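Local coordinates for TcpB (PDB 4LQC), which carries a TIR domain, a flavodoxin-like alpha/beta fold that commonly mediates protein-protein association in innate immune signalling, at residues B[9-14]-B[34-39]; B[95-100]-B[117-122]. The protein carries 2 engineered substitutions. All blocks are in the same frame, centred on the assembly; numbering follows the deposited sequence.

Overall arrangement
Contacts 1 and 2 pair parallel strands within a single TIR domain, at the two ends of its central sheet. Across the sheet the strands run 36-43, 7-14, 60-68, 95-100, 120-121, so each contact joins an outermost strand of the chain to its inner neighbour, and strand 60-68 lies between the two inner strands. The contact centres are about 15 Å apart, on opposite sides of the chain's centre. They nevertheless touch where Phe9 CE1 packs 4.0 Å from Leu96 CD1. Along the chain, contact 1 closes before contact 2 opens. The second subunit comes within reach of contact 2, whereas it does not touch the segments of contact 1.

Contact 1 (B[9-14]-B[34-39]). Engineered in segment 9-14: Ala12 (natural residue Ser).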
loop_
_atom_site.group_PDB
_atom_site.type_symbol
_atom_site.label_atom_id
_atom_site.label_comp_id
_atom_site.label_asym_id
_atom_site.label_seq_id
_atom_site.Cartn_x
_atom_site.Cartn_y
_atom_site.Cartn_z
ATOM N N PHE B 9 -17.644 -14.073 7.973
ATOM C CA PHE B 9 -16.471 -13.954 7.099
ATOM C C PHE B 9 -15.508 -15.116 7.270
ATOM O O PHE B 9 -15.394 -15.675 8.365
ATOM C CB PHE B 9 -15.690 -12.693 7.433
ATOM C CG PHE B 9 -16.470 -11.439 7.279
ATOM C CD1 PHE B 9 -16.690 -10.900 6.020
ATOM C CD2 PHE B 9 -16.967 -10.777 8.391
ATOM C CE1 PHE B 9 -17.411 -9.733 5.864
ATOM C CE2 PHE B 9 -17.686 -9.600 8.248
ATOM C CZ PHE B 9 -17.910 -9.078 6.980
ATOM N N PHE B 10 -14.807 -15.479 6.198
ATOM C CA PHE B 10 -13.532 -16.175 6.353
ATOM C C PHE B 10 -12.500 -15.210 5.807
ATOM O O PHE B 10 -12.831 -14.368 4.959
ATOM C CB PHE B 10 -13.488 -17.531 5.640
ATOM C CG PHE B 10 -13.549 -17.448 4.127
ATOM C CD1 PHE B 10 -12.385 -17.518 3.359
ATOM C CD2 PHE B 10 -14.768 -17.317 3.475
ATOM C CE1 PHE B 10 -12.440 -17.454 1.983
ATOM C CE2 PHE B 10 -14.829 -17.252 2.093
ATOM C CZ PHE B 10 -13.663 -17.312 1.346
ATOM N N ILE B 11 -11.269 -15.296 6.305
ATOM C CA ILE B 11 -10.211 -14.414 5.814
ATOM C C ILE B 11 -8.986 -15.173 5.311
ATOM O O ILE B 11 -8.194 -15.709 6.095
ATOM C CB ILE B 11 -9.838 -13.319 6.835
ATOM C CG1 ILE B 11 -8.706 -12.462 6.299
ATOM C CG2 ILE B 11 -9.463 -13.926 8.158
ATOM C CD1 ILE B 11 -8.632 -11.087 6.942
ATOM N N ALA B 12 -8.879 -15.234 3.982
ATOM C CA ALA B 12 -7.772 -15.875 3.294
ATOM C C ALA B 12 -6.575 -14.936 3.247
ATOM O O ALA B 12 -6.708 -13.768 2.904
ATOM C CB ALA B 12 -8.191 -16.265 1.875
ATOM N N HIS B 13 -5.397 -15.452 3.574
ATOM C CA HIS B 13 -4.229 -14.598 3.714
ATOM C C HIS B 13 -2.974 -15.434 3.573
ATOM O O HIS B 13 -2.997 -16.650 3.793
ATOM C CB HIS B 13 -4.244 -14.007 5.111
ATOM C CG HIS B 13 -4.289 -15.042 6.190
ATOM N ND1 HIS B 13 -5.441 -15.724 6.519
ATOM C CD2 HIS B 13 -3.323 -15.521 7.008
ATOM C CE1 HIS B 13 -5.184 -16.575 7.499
ATOM N NE2 HIS B 13 -3.905 -16.472 7.814
ATOM N N ALA B 14 -1.880 -14.788 3.197
ATOM C CA ALA B 14 -0.582 -15.437 3.219
ATOM C C ALA B 14 -0.152 -15.595 4.675
ATOM O O ALA B 14 -0.520 -14.790 5.530
ATOM C CB ALA B 14 0.428 -14.606 2.445
ATOM N N ALA B 34 -18.736 -9.933 15.000
ATOM C CA ALA B 34 -18.776 -10.731 13.786
ATOM C C ALA B 34 -18.160 -12.118 13.999
ATOM O O ALA B 34 -17.203 -12.274 14.751
ATOM C CB ALA B 34 -18.071 -9.995 12.640
ATOM N N LYS B 35 -18.716 -13.127 13.348
ATOM C CA LYS B 35 -18.100 -14.447 13.369
ATOM C C LYS B 35 -17.158 -14.625 12.169
ATOM O O LYS B 35 -17.575 -14.475 11.023
ATOM C CB LYS B 35 -19.185 -15.540 13.420
ATOM C CG LYS B 35 -20.234 -15.263 14.515
ATOM C CD LYS B 35 -21.260 -16.394 14.698
ATOM C CE LYS B 35 -22.662 -15.962 14.251
ATOM N NZ LYS B 35 -23.085 -14.626 14.803
ATOM N N ILE B 36 -15.886 -14.922 12.439
ATOM C CA ILE B 36 -14.853 -14.999 11.388
ATOM C C ILE B 36 -14.002 -16.250 11.477
ATOM O O ILE B 36 -13.435 -16.548 12.548
ATOM C CB ILE B 36 -13.863 -13.823 11.475
ATOM C CG1 ILE B 36 -14.605 -12.529 11.763
ATOM C CG2 ILE B 36 -13.068 -13.663 10.171
ATOM C CD1 ILE B 36 -14.084 -11.879 12.962
ATOM N N PHE B 37 -13.917 -16.970 10.355
ATOM C CA PHE B 37 -12.972 -18.068 10.192
ATOM C C PHE B 37 -11.617 -17.500 9.773
ATOM O O PHE B 37 -11.535 -16.604 8.920
ATOM C CB PHE B 37 -13.446 -19.054 9.112
ATOM C CG PHE B 37 -14.565 -19.967 9.552
ATOM C CD1 PHE B 37 -14.373 -20.862 10.587
ATOM C CD2 PHE B 37 -15.792 -19.943 8.909
ATOM C CE1 PHE B 37 -15.384 -21.704 10.985
ATOM C CE2 PHE B 37 -16.808 -20.783 9.298
ATOM C CZ PHE B 37 -16.603 -21.669 10.338
ATOM N N TYR B 38 -10.554 -18.045 10.347
ATOM C CA TYR B 38 -9.233 -17.455 10.206
ATOM C C TYR B 38 -8.144 -18.516 10.087
ATOM O O TYR B 38 -7.466 -18.603 9.060
ATOM C CB TYR B 38 -9.030 -16.525 11.411
ATOM C CG TYR B 38 -7.636 -16.147 11.834
ATOM C CD1 TYR B 38 -6.675 -15.752 10.918
ATOM C CD2 TYR B 38 -7.319 -16.093 13.186
ATOM C CE1 TYR B 38 -5.409 -15.368 11.341
ATOM C CE2 TYR B 38 -6.081 -15.720 13.612
ATOM C CZ TYR B 38 -5.121 -15.352 12.694
ATOM O OH TYR B 38 -3.869 -14.970 13.144
ATOM N N ASP B 39 -8.002 -19.338 11.124
ATOM C CA ASP B 39 -6.890 -20.292 11.206
ATOM C C ASP B 39 -6.739 -21.258 10.028
ATOM O O ASP B 39 -5.610 -21.578 9.647
ATOM C CB ASP B 39 -6.951 -21.105 12.503
ATOM C CG ASP B 39 -5.854 -22.150 12.577
ATOM O OD1 ASP B 39 -4.681 -21.773 12.746
ATOM O OD2 ASP B 39 -6.156 -23.349 12.458
#
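Phe9 and Phe37 meet chiefly through their backbones. Phe9 N donates to Lys35 O at 3.1 Å, and Phe37 N returns a bond to Phe9 O at 2.8 Å. Ile11 N then reaches Phe37 O at 2.9 Å, so Phe9 and Phe37 each spend both backbone polar groups across the pair, as parallel strands do. The two carbonyls also receive CA-H...O contacts: Ile36 CA lies 3.1 Å from Phe9 O, and Phe10 CA similarly approaches Phe37 O. The backbone of Phe10 faces the other way, bonding to Phe62 and Ile64 of strand 60-68.

Beyond Ile11 a side chain takes over. With chi1 at 56°, CG of His13 sits between backbone N and carbonyl carbon, which folds the imidazole back along its own strand. ND1 thereby donates to Ile11 O at 2.8 Å, the acceptor lying only 7° out of the ring plane. Next to ND1, CE1 at the ring edge lies 3.4 Å from Tyr38 O, which sits near the ring plane. The Tyr38 ring passes obliquely, its plane turned 39° from the imidazole, and its OH bonds to Lys18 O.

Apolar contacts flank the backbone bonds. Ile36 CG2 packs against CB of Phe9 on one face, and on the other the CB atoms of Phe10 and Phe37 stand 3.8 Å apart. The bond from ND1 implies a proton on that nitrogen, and it probably helps to hold the imidazole in its rotation beside Tyr38.

Contact 2 (B[95-100]-B[117-122]); sequences ILPIWH and KVALNT
Ile98 and Leu120 form the apolar centre, with Ile98 CG1 3.8 Å from Leu120 CD1. The isoleucine's chi1 of -64° sends CG1 to the leucine and leaves CG2 to meet Thr122 CG2 at 3.9 Å, those two side chains crossing nearly at right angles. Leu134 and Ile130 of helix 127-136 and Leu25 of helix 18-31 add to this layer. On the face that carries Trp99, the methyl of Ala119 fits between two neighbours: its CB is 3.8 Å from Pro97 CB and equally far from Trp99 CD1.

Backbone bonds lie between the two faces. Trp99 N donates to Leu120 O at 2.8 Å, and Trp99 O accepts from Thr122 N at 3.1 Å; both are close to straight.

The polar edge has two ends. At one, Thr122 OG1 lies in the plane of the His100 ring, 2.7 Å from ND1, in a hydrogen bond whose donor could be either atom. At the other, the extended chain of Lys117 lays CE across Pro97 and brings NZ to Ile95 O at 3.2 Å, from 42° above the carbonyl plane. A water accepts from Trp99 NE1. Asn121 ND2 turns instead to Ser123 OG of the second subunit.

Parallel pairing of this kind, closed by the short strand 120-121 after helices 104-108 and 112-116, is typical of the last strand in the five-stranded, flavodoxin-like TIR fold.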
loop_
_atom_site.group_PDB
_atom_site.type_symbol
_atom_site.label_atom_id
_atom_site.label_comp_id
_atom_site.label_asym_id
_atom_site.label_seq_id
_atom_site.Cartn_x
_atom_site.Cartn_y
_atom_site.Cartn_z
ATOM N N ILE B 95 -16.770 -11.971 -2.508
ATOM C CA ILE B 95 -15.334 -11.826 -2.259
ATOM C C ILE B 95 -14.950 -10.347 -2.105
ATOM O O ILE B 95 -15.193 -9.539 -2.997
ATOM C CB ILE B 95 -14.481 -12.494 -3.371
ATOM C CG1 ILE B 95 -14.828 -13.984 -3.506
ATOM C CG2 ILE B 95 -12.993 -12.372 -3.072
ATOM C CD1 ILE B 95 -14.263 -14.822 -2.387
ATOM N N LEU B 96 -14.358 -10.004 -0.962
ATOM C CA LEU B 96 -13.959 -8.628 -0.664
ATOM C C LEU B 96 -12.461 -8.586 -0.465
ATOM O O LEU B 96 -11.966 -8.909 0.611
ATOM C CB LEU B 96 -14.619 -8.144 0.630
ATOM C CG LEU B 96 -16.082 -8.548 0.783
ATOM C CD1 LEU B 96 -16.565 -8.292 2.199
ATOM C CD2 LEU B 96 -16.920 -7.787 -0.226
ATOM N N PRO B 97 -11.730 -8.188 -1.507
ATOM C CA PRO B 97 -10.282 -8.008 -1.418
ATOM C C PRO B 97 -9.957 -6.859 -0.496
ATOM O O PRO B 97 -10.710 -5.880 -0.439
ATOM C CB PRO B 97 -9.901 -7.586 -2.841
ATOM C CG PRO B 97 -11.028 -8.074 -3.701
ATOM C CD PRO B 97 -12.237 -7.896 -2.856
ATOM N N ILE B 98 -8.841 -6.967 0.212
ATOM C CA ILE B 98 -8.277 -5.813 0.894
ATOM C C ILE B 98 -6.842 -5.661 0.450
ATOM O O ILE B 98 -6.043 -6.603 0.592
ATOM C CB ILE B 98 -8.292 -5.980 2.408
ATOM C CG1 ILE B 98 -9.733 -6.058 2.903
ATOM C CG2 ILE B 98 -7.597 -4.791 3.066
ATOM C CD1 ILE B 98 -9.830 -6.482 4.349
ATOM N N TRP B 99 -6.520 -4.489 -0.098
ATOM C CA TRP B 99 -5.166 -4.198 -0.556
ATOM C C TRP B 99 -4.333 -3.855 0.658
ATOM O O TRP B 99 -4.708 -2.978 1.443
ATOM C CB TRP B 99 -5.163 -3.009 -1.512
ATOM C CG TRP B 99 -5.795 -3.258 -2.860
ATOM C CD1 TRP B 99 -6.877 -4.056 -3.141
ATOM C CD2 TRP B 99 -5.359 -2.720 -4.117
ATOM N NE1 TRP B 99 -7.140 -4.032 -4.494
ATOM C CE2 TRP B 99 -6.222 -3.222 -5.113
ATOM C CE3 TRP B 99 -4.325 -1.858 -4.492
ATOM C CZ2 TRP B 99 -6.086 -2.879 -6.465
ATOM C CZ3 TRP B 99 -4.187 -1.524 -5.836
ATOM C CH2 TRP B 99 -5.059 -2.034 -6.805
ATOM N N HIS B 100 -3.205 -4.532 0.835
ATOM C CA HIS B 100 -2.349 -4.253 1.996
ATOM C C HIS B 100 -0.868 -4.153 1.620
ATOM O O HIS B 100 -0.228 -5.141 1.261
ATOM C CB HIS B 100 -2.587 -5.302 3.091
ATOM C CG HIS B 100 -1.885 -5.020 4.381
ATOM N ND1 HIS B 100 -2.045 -3.839 5.079
ATOM C CD2 HIS B 100 -1.029 -5.775 5.111
ATOM C CE1 HIS B 100 -1.306 -3.874 6.175
ATOM N NE2 HIS B 100 -0.684 -5.041 6.221
ATOM N N LYS B 117 -10.652 -3.556 -9.906
ATOM C CA LYS B 117 -11.752 -3.821 -8.994
ATOM C C LYS B 117 -11.581 -3.044 -7.691
ATOM O O LYS B 117 -10.618 -3.244 -6.943
ATOM C CB LYS B 117 -11.857 -5.311 -8.702
ATOM C CG LYS B 117 -13.054 -5.685 -7.849
ATOM C CD LYS B 117 -12.904 -7.094 -7.289
ATOM C CE LYS B 117 -14.001 -7.413 -6.298
ATOM N NZ LYS B 117 -13.972 -8.871 -5.919
ATOM N N VAL B 118 -12.523 -2.146 -7.430
ATOM C CA VAL B 118 -12.476 -1.304 -6.245
ATOM C C VAL B 118 -12.549 -2.161 -4.995
ATOM O O VAL B 118 -13.368 -3.077 -4.908
ATOM C CB VAL B 118 -13.628 -0.299 -6.229
ATOM C CG1 VAL B 118 -13.502 0.620 -5.024
ATOM C CG2 VAL B 118 -13.627 0.509 -7.507
ATOM N N ALA B 119 -11.681 -1.859 -4.033
ATOM C CA ALA B 119 -11.598 -2.643 -2.820
ATOM C C ALA B 119 -11.118 -1.812 -1.638
ATOM O O ALA B 119 -10.707 -0.667 -1.786
ATOM C CB ALA B 119 -10.687 -3.831 -3.033
ATOM N N LEU B 120 -11.182 -2.406 -0.457
ATOM C CA LEU B 120 -10.669 -1.768 0.740
ATOM C C LEU B 120 -9.149 -1.704 0.630
ATOM O O LEU B 120 -8.538 -2.517 -0.056
ATOM C CB LEU B 120 -11.104 -2.571 1.969
ATOM C CG LEU B 120 -12.612 -2.708 2.162
ATOM C CD1 LEU B 120 -12.951 -3.963 2.941
ATOM C CD2 LEU B 120 -13.113 -1.483 2.903
ATOM N N ASN B 121 -8.553 -0.741 1.308
ATOM C CA ASN B 121 -7.136 -0.439 1.180
ATOM C C ASN B 121 -6.681 0.062 2.552
ATOM O O ASN B 121 -7.221 1.038 3.066
ATOM C CB ASN B 121 -6.941 0.637 0.089
ATOM C CG ASN B 121 -5.466 0.949 -0.213
ATOM O OD1 ASN B 121 -4.598 0.892 0.671
ATOM N ND2 ASN B 121 -5.186 1.312 -1.463
ATOM N N THR B 122 -5.700 -0.611 3.149
ATOM C CA THR B 122 -5.249 -0.264 4.499
ATOM C C THR B 122 -4.471 1.044 4.593
ATOM O O THR B 122 -4.206 1.535 5.704
ATOM C CB THR B 122 -4.379 -1.373 5.111
ATOM O OG1 THR B 122 -3.254 -1.624 4.253
ATOM C CG2 THR B 122 -5.199 -2.641 5.286
HETATM O O HOH W 1 -9.411 -5.186 -6.086
#